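Local coordinates for putative 3-hydroxybutyryl-CoA dehydratase (Rhodopseudomonas palustris, PDB 3HIN), which probably acts as a lyase of the enoyl-CoA hydratase/isomerase family, perhaps dehydrating 3-hydroxybutyryl-CoA, at residues A[26-31]-A[63-68]; A[69-74]-A[111-116]. All blocks are in the same frame, centred on the assembly; numbering follows the deposited sequence.

Contact 1 (A[26-31]-A[63-68])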
loop_
_atom_site.group_PDB
_atom_site.type_symbol
_atom_site.label_atom_id
_atom_site.label_comp_id
_atom_site.label_asym_id
_atom_site.label_seq_id
_atom_site.Cartn_x
_atom_site.Cartn_y
_atom_site.Cartn_z
ATOM N N VAL A 26 20.545 21.631 21.888
ATOM C CA VAL A 26 19.839 21.700 20.623
ATOM C C VAL A 26 20.803 21.823 19.434
ATOM O O VAL A 26 21.568 22.814 19.300
ATOM C CB VAL A 26 18.857 22.891 20.579
ATOM C CG1 VAL A 26 17.979 22.833 19.285
ATOM C CG2 VAL A 26 17.967 22.848 21.827
ATOM N N LEU A 27 20.761 20.808 18.587
ATOM C CA LEU A 27 21.481 20.815 17.317
ATOM C C LEU A 27 20.677 21.642 16.330
ATOM O O LEU A 27 19.537 21.294 16.000
ATOM C CB LEU A 27 21.642 19.406 16.809
ATOM C CG LEU A 27 22.457 19.194 15.519
ATOM C CD1 LEU A 27 23.949 19.422 15.781
ATOM C CD2 LEU A 27 22.172 17.842 14.913
ATOM N N THR A 28 21.227 22.767 15.900
ATOM C CA THR A 28 20.499 23.548 14.948
ATOM C C THR A 28 21.039 23.370 13.557
ATOM O O THR A 28 22.269 23.401 13.370
ATOM C CB THR A 28 20.442 25.042 15.332
ATOM O OG1 THR A 28 21.723 25.650 15.157
ATOM C CG2 THR A 28 19.908 25.162 16.792
ATOM N N ILE A 29 20.126 23.249 12.593
ATOM C CA ILE A 29 20.480 22.902 11.232
ATOM C C ILE A 29 19.874 23.879 10.229
ATOM O O ILE A 29 18.689 23.787 9.888
ATOM C CB ILE A 29 19.970 21.506 10.871
ATOM C CG1 ILE A 29 20.635 20.432 11.723
ATOM C CG2 ILE A 29 20.299 21.229 9.398
ATOM C CD1 ILE A 29 20.064 18.968 11.457
ATOM N N GLY A 30 20.679 24.788 9.708
ATOM C CA GLY A 30 20.101 25.821 8.862
ATOM C C GLY A 30 20.298 25.547 7.409
ATOM O O GLY A 30 21.407 25.345 6.989
ATOM N N LEU A 31 19.210 25.489 6.649
ATOM C CA LEU A 31 19.288 25.262 5.212
ATOM C C LEU A 31 19.871 26.549 4.616
ATOM O O LEU A 31 19.351 27.658 4.844
ATOM C CB LEU A 31 17.893 25.033 4.630
ATOM C CG LEU A 31 17.274 23.618 4.685
ATOM C CD1 LEU A 31 17.737 22.710 5.812
ATOM C CD2 LEU A 31 15.775 23.698 4.592
ATOM N N VAL A 63 16.535 21.572 15.788
ATOM C CA VAL A 63 15.745 22.594 15.072
ATOM C C VAL A 63 16.283 22.704 13.650
ATOM O O VAL A 63 17.479 22.978 13.460
ATOM C CB VAL A 63 15.859 23.963 15.759
ATOM C CG1 VAL A 63 15.294 25.074 14.867
ATOM C CG2 VAL A 63 15.075 23.906 17.100
ATOM N N ILE A 64 15.422 22.480 12.652
ATOM C CA ILE A 64 15.778 22.736 11.281
ATOM C C ILE A 64 15.145 24.041 10.804
ATOM O O ILE A 64 13.964 24.289 11.015
ATOM C CB ILE A 64 15.282 21.668 10.386
ATOM C CG1 ILE A 64 15.836 20.333 10.801
ATOM C CG2 ILE A 64 15.660 22.001 8.875
ATOM C CD1 ILE A 64 15.163 19.213 10.018
ATOM N N HIS A 65 15.933 24.885 10.181
ATOM C CA HIS A 65 15.471 26.242 9.925
ATOM C C HIS A 65 16.095 26.761 8.652
ATOM O O HIS A 65 16.973 26.143 8.146
ATOM C CB HIS A 65 15.820 27.138 11.114
ATOM C CG HIS A 65 17.284 27.315 11.350
ATOM N ND1 HIS A 65 17.932 28.527 11.166
ATOM C CD2 HIS A 65 18.214 26.461 11.829
ATOM C CE1 HIS A 65 19.214 28.385 11.452
ATOM N NE2 HIS A 65 19.405 27.147 11.877
ATOM N N GLY A 66 15.596 27.857 8.096
ATOM C CA GLY A 66 16.156 28.364 6.828
ATOM C C GLY A 66 16.968 29.645 7.013
ATOM O O GLY A 66 16.632 30.529 7.840
ATOM N N ILE A 67 18.097 29.727 6.310
ATOM C CA ILE A 67 18.881 30.965 6.316
ATOM C C ILE A 67 18.211 31.762 5.214
ATOM O O ILE A 67 17.898 31.197 4.189
ATOM C CB ILE A 67 20.333 30.716 5.944
ATOM C CG1 ILE A 67 20.937 29.620 6.850
ATOM C CG2 ILE A 67 21.156 32.039 6.031
ATOM C CD1 ILE A 67 21.234 30.053 8.328
ATOM N N GLY A 68 17.989 33.062 5.410
ATOM C CA GLY A 68 17.365 33.863 4.374
ATOM C C GLY A 68 15.907 34.131 4.685
ATOM O O GLY A 68 15.449 33.943 5.813
HETATM O O HOH W 1 22.071 26.303 12.504
#
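The imidazole of His65 lies across the backbone of Gly30 where strands 26-31 and 61-66 run parallel, the two strands of a beta-alpha-beta unit in the crotonase-like fold, with helix 42-51 connecting them along the chain. Gly30 CA sits over one face of the ring, 3.6 Å from its centroid, in a CH-pi contact. That overlap follows from a chi1 of 64°, which sets CG between the backbone N and the carbonyl carbon and brings the ring back over the neighbouring strand; a side chain on Gly30 would collide with His65 CE1. NE2 and Thr28 OG1 are joined by one water, which lies in the plane of the ring at its edge, and the ring of Tyr198 meets the imidazole at about 55°. Val63, on the same face as Thr28 and His65, puts CG2 3.8 Å from Val26 CG1, beneath helix 197-208. On the other face Leu31 CD1 rests on Ile64 CG2, also at 3.8 Å, while Ile29 packs alongside Ile64 more loosely. Backbone hydrogen bonds carry the parallel pairing, from Val63 N to Leu27 O through to Leu31 N to His65 O. Beyond the last bridge, Ile67 N donates to Leu31 O at 2.8 Å, and Ile67 CG1 lies 3.2 Å from that same oxygen.

Contact 2 (A[69-74]-A[111-116])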
loop_
_atom_site.group_PDB
_atom_site.type_symbol
_atom_site.label_atom_id
_atom_site.label_comp_id
_atom_site.label_asym_id
_atom_site.label_seq_id
_atom_site.Cartn_x
_atom_site.Cartn_y
_atom_site.Cartn_z
ATOM N N ASP A 69 15.166 34.546 3.684
ATOM C CA ASP A 69 13.744 34.756 3.871
ATOM C C ASP A 69 12.911 33.473 3.792
ATOM O O ASP A 69 11.764 33.489 4.208
ATOM C CB ASP A 69 13.230 35.748 2.832
ATOM C CG ASP A 69 13.928 37.132 2.925
ATOM O OD1 ASP A 69 14.491 37.496 4.006
ATOM O OD2 ASP A 69 13.871 37.860 1.880
ATOM N N HIS A 70 13.471 32.366 3.304
ATOM C CA HIS A 70 12.631 31.183 3.040
ATOM C C HIS A 70 13.073 29.925 3.784
ATOM O O HIS A 70 14.275 29.737 4.100
ATOM C CB HIS A 70 12.496 30.895 1.517
ATOM C CG HIS A 70 12.126 32.103 0.731
ATOM N ND1 HIS A 70 10.812 32.498 0.564
ATOM C CD2 HIS A 70 12.897 33.076 0.181
ATOM C CE1 HIS A 70 10.791 33.641 -0.108
ATOM N NE2 HIS A 70 12.044 34.014 -0.342
ATOM N N PHE A 71 12.094 29.058 4.054
ATOM C CA PHE A 71 12.420 27.740 4.528
ATOM C C PHE A 71 13.046 26.902 3.387
ATOM O O PHE A 71 14.263 26.642 3.388
ATOM C CB PHE A 71 11.206 27.069 5.116
ATOM C CG PHE A 71 11.544 25.790 5.744
ATOM C CD1 PHE A 71 12.355 25.762 6.907
ATOM C CD2 PHE A 71 11.142 24.617 5.184
ATOM C CE1 PHE A 71 12.699 24.508 7.504
ATOM C CE2 PHE A 71 11.458 23.338 5.799
ATOM C CZ PHE A 71 12.240 23.282 6.904
ATOM N N SER A 72 12.238 26.523 2.407
ATOM C CA SER A 72 12.736 25.851 1.215
ATOM C C SER A 72 11.657 25.874 0.170
ATOM O O SER A 72 10.481 25.623 0.445
ATOM C CB SER A 72 13.171 24.415 1.503
ATOM O OG SER A 72 13.412 23.706 0.302
ATOM N N ALA A 73 12.068 26.210 -1.043
ATOM C CA ALA A 73 11.202 26.214 -2.195
ATOM C C ALA A 73 11.175 24.836 -2.825
ATOM O O ALA A 73 10.696 24.681 -3.925
ATOM C CB ALA A 73 11.726 27.260 -3.212
ATOM N N GLY A 74 11.731 23.843 -2.140
ATOM C CA GLY A 74 11.738 22.500 -2.666
ATOM C C GLY A 74 12.809 22.259 -3.706
ATOM O O GLY A 74 13.884 22.837 -3.611
ATOM N N ALA A 111 10.739 22.083 13.065
ATOM C CA ALA A 111 11.041 22.883 11.864
ATOM C C ALA A 111 10.510 24.315 12.043
ATOM O O ALA A 111 9.336 24.507 12.389
ATOM C CB ALA A 111 10.398 22.220 10.637
ATOM N N ALA A 112 11.374 25.307 11.848
ATOM C CA ALA A 112 11.004 26.687 11.949
ATOM C C ALA A 112 10.652 27.135 10.557
ATOM O O ALA A 112 11.525 27.110 9.676
ATOM C CB ALA A 112 12.199 27.513 12.565
ATOM N N LEU A 113 9.376 27.446 10.302
ATOM C CA LEU A 113 8.931 27.752 8.932
ATOM C C LEU A 113 8.750 29.260 8.657
ATOM O O LEU A 113 8.219 29.990 9.467
ATOM C CB LEU A 113 7.665 26.975 8.601
ATOM C CG LEU A 113 7.702 25.483 8.971
ATOM C CD1 LEU A 113 6.346 24.897 8.599
ATOM C CD2 LEU A 113 8.806 24.747 8.238
ATOM N N LYS A 114 9.256 29.742 7.534
ATOM C CA LYS A 114 8.994 31.132 7.106
ATOM C C LYS A 114 9.000 31.118 5.592
ATOM O O LYS A 114 9.529 30.183 5.035
ATOM C CB LYS A 114 10.120 32.071 7.597
ATOM C CG LYS A 114 11.529 31.748 7.042
ATOM C CD LYS A 114 12.570 32.566 7.818
ATOM C CE LYS A 114 13.956 32.017 7.538
ATOM N NZ LYS A 114 15.081 32.721 8.298
ATOM N N GLY A 115 8.438 32.148 4.947
ATOM C CA GLY A 115 8.529 32.319 3.497
ATOM C C GLY A 115 8.117 31.017 2.825
ATOM O O GLY A 115 7.245 30.332 3.282
ATOM N N ALA A 116 8.795 30.655 1.760
ATOM C CA ALA A 116 8.385 29.496 0.967
ATOM C C ALA A 116 8.567 28.151 1.693
ATOM O O ALA A 116 9.614 27.880 2.299
ATOM C CB ALA A 116 9.104 29.543 -0.426
#
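Phe71 meets Leu113 face-on: the methyl CD2 stands over the middle of the phenyl ring, 3.6 Å from its centroid and only 3° off the normal, a CH-pi contact. Phe71 CZ reaches Ala111 CB, and CD1 lies 3.2 Å from Ala112 O. The ring gets there because CG is anti to the backbone N (chi1 -173°), turned along strand 109-113. Without the ring, as with an alanine here, Leu113 CD2 would probably lose the face it rests on and a gap would open beside Ala111. Next to the ring the backbones join, Phe71 N donating to Lys114 O and Ser72 N to Ala116 O, both at 3.0 Å. His70 adds a side-chain bond, its ND1 accepting from Ala116 N at 3.0 Å, with the donor only 2° out of the imidazole plane. Gly115 leaves room for this approach, since a CB there would run into both Asp69 O and His70 ND1. Lys114 CG passes 3.3 Å from Asp69 O, and the extended chain beyond it carries NZ to Gly66 O. Further out, Ser72 OG accepts from Gly74 N in an ST turn and also bonds Asn38 O, while Asn38 ND2 holds Phe71 O. Accepting from Ala116 N implies an unprotonated His70 ND1, so the ring is probably neutral with its hydrogen on NE2.

How the contacts relate
From the N terminus, strand 26-31 leads through helix 42-51 to strand 61-66, and contact 1 closes this beta-alpha-beta crossover. The chain runs directly on from 63-68 into 69-74, where contact 2 opens; it closes after helix 85-103, at the end of strand 109-113. The two loops therefore follow in series, neither nesting nor crossing. Their centres are 10 Å apart. Strands 61-66 and 109-113 are sheet neighbours, with Ile64 O 2.9 Å from Ala112 N in a probable hydrogen bond, so three consecutive parallel strands are tied together. Near the strand ends, Lys114 NZ also makes a weak hydrogen bond to Gly68 O, and Leu31 CD2 packs against Phe71 O.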